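LAIR1 ecotodomain from MGD21 antibody (Homo sapiens, PDB 7JZK) binds the V2 domain of a Plasmodium RIFIN as the LAIR1 immunoglobulin domain inserted in antibody MGD21. Local coordinates at residues 27-32 and 53-59. Numbering follows the deposited sequence.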
# COMPACT_ATOMS: atom_id res chain seq x y z
N ARG A 27 20.46 2.75 4.26
CA ARG A 27 21.69 2.81 3.48
C ARG A 27 21.92 1.51 2.75
O ARG A 27 21.74 0.42 3.32
CB ARG A 27 22.88 3.16 4.35
CG ARG A 27 22.95 4.64 4.63
CD ARG A 27 24.24 5.03 5.29
NE ARG A 27 24.06 5.97 6.39
CZ ARG A 27 23.52 5.69 7.57
NH1 ARG A 27 23.42 6.65 8.49
NH2 ARG A 27 23.05 4.48 7.84
N GLY A 28 22.30 1.64 1.48
CA GLY A 28 22.66 0.54 0.63
C GLY A 28 23.79 0.90 -0.33
O GLY A 28 24.55 1.87 -0.12
N PRO A 29 23.93 0.10 -1.37
CA PRO A 29 24.99 0.33 -2.37
C PRO A 29 24.58 1.45 -3.32
O PRO A 29 23.48 1.99 -3.24
CB PRO A 29 25.07 -1.02 -3.09
CG PRO A 29 23.64 -1.53 -3.04
CD PRO A 29 23.12 -1.09 -1.69
N VAL A 30 25.51 1.83 -4.20
CA VAL A 30 25.23 2.85 -5.21
C VAL A 30 24.29 2.29 -6.25
O VAL A 30 24.36 1.11 -6.61
CB VAL A 30 26.54 3.36 -5.84
CG1 VAL A 30 26.30 3.96 -7.24
CG2 VAL A 30 27.20 4.40 -4.94
N GLY A 31 23.38 3.13 -6.73
CA GLY A 31 22.47 2.72 -7.76
C GLY A 31 21.16 2.14 -7.27
O GLY A 31 20.46 1.50 -8.05
N VAL A 32 20.81 2.35 -6.00
CA VAL A 32 19.51 1.89 -5.53
C VAL A 32 18.44 2.60 -6.33
O VAL A 32 18.44 3.83 -6.44
CB VAL A 32 19.34 2.17 -4.03
CG1 VAL A 32 17.90 1.88 -3.62
CG2 VAL A 32 20.30 1.34 -3.20
N GLN A 53 23.03 9.56 -3.58
CA GLN A 53 24.32 8.88 -3.53
C GLN A 53 25.27 9.74 -2.71
O GLN A 53 25.70 10.80 -3.17
CB GLN A 53 24.86 8.65 -4.93
CG GLN A 53 26.24 8.14 -4.93
CD GLN A 53 26.84 8.17 -6.31
OE1 GLN A 53 26.19 7.81 -7.29
NE2 GLN A 53 28.09 8.61 -6.39
N THR A 54 25.59 9.31 -1.50
CA THR A 54 26.44 10.13 -0.65
C THR A 54 27.92 10.00 -1.02
O THR A 54 28.64 11.00 -1.08
CB THR A 54 26.23 9.76 0.81
OG1 THR A 54 26.94 8.56 1.10
CG2 THR A 54 24.76 9.51 1.08
N SER A 55 28.36 8.78 -1.28
CA SER A 55 29.73 8.39 -1.57
C SER A 55 29.73 7.48 -2.78
O SER A 55 28.68 6.98 -3.19
CB SER A 55 30.37 7.69 -0.36
OG SER A 55 30.04 8.38 0.83
N PRO A 56 30.89 7.27 -3.42
CA PRO A 56 30.93 6.40 -4.62
C PRO A 56 30.50 4.97 -4.36
O PRO A 56 30.31 4.23 -5.34
CB PRO A 56 32.40 6.46 -5.06
CG PRO A 56 33.15 6.99 -3.88
CD PRO A 56 32.21 7.87 -3.13
N SER A 57 30.35 4.54 -3.10
CA SER A 57 29.86 3.20 -2.83
C SER A 57 28.64 3.13 -1.90
O SER A 57 28.15 2.03 -1.66
CB SER A 57 30.98 2.33 -2.24
OG SER A 57 31.42 2.85 -0.99
N GLU A 58 28.12 4.26 -1.40
CA GLU A 58 27.04 4.22 -0.42
C GLU A 58 25.97 5.27 -0.73
O GLU A 58 26.27 6.46 -0.82
CB GLU A 58 27.58 4.41 0.99
CG GLU A 58 28.28 3.15 1.46
CD GLU A 58 28.44 3.05 2.96
OE1 GLU A 58 27.83 3.86 3.70
OE2 GLU A 58 29.20 2.14 3.39
N SER A 59 24.72 4.81 -0.85
CA SER A 59 23.57 5.68 -1.08
C SER A 59 22.56 5.50 0.02
O SER A 59 22.51 4.45 0.68
CB SER A 59 22.88 5.44 -2.45
OG SER A 59 22.26 4.17 -2.53
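S59 meets the chain from G28 to V32 with both its backbone and its hydroxyl. G28 and S59 form an antiparallel hydrogen-bonded pair: G28 N gives to S59 O at 2.9 Å, and S59 N returns a bond to G28 O at 3.0 Å. Beyond this pair the S59 hydroxyl reaches to the next residue, P29. With chi1 at 66°, OG sits between the backbone N and the carbonyl carbon of its own residue, from where it donates to P29 O at 2.6 Å, tilted 34° from that carbonyl's plane. V32 points back toward the same serine and lays CG2 against OG at 3.5 Å; beyond it, V32 also packs on Y80 of strand 74-82.

V30 reaches across to the turn of the hairpin formed by strands 52-55 and 58-65. Its CG1 is anti to the backbone N and faces Q53 OE1, while CG2 dips onto the turn backbone, 3.1 Å from P56 O. The extended Q53 side chain runs aslant past the valine, bringing CG within 3.9 Å of V30 CG2. Within the hairpin, a classic beta bulge sets T54 and S55 against E58, whose carbonyl O takes bonds from T54 N, S55 N and T54 OG1.

R27 and E58 slant past each other, R27 CD nearest E58 OE1 at 4.1 Å: R27 NE and E58 OE1 stay 5.1 Å apart, their planar groups turned 59° to each other. R27 NH2 bonds to S9 OG on strand 7-11, while R27 NE has a long, weak ion pair with E60 OE2.

The contact thus prolongs the pairing of two neighbouring strands in one sheet of this immunoglobulin domain: three hydrogen bonds tie G28 and P29 to S59, methyl contacts from V30 fit them to the bulged hairpin, and the opposite charges probably add only weak, long-range attraction.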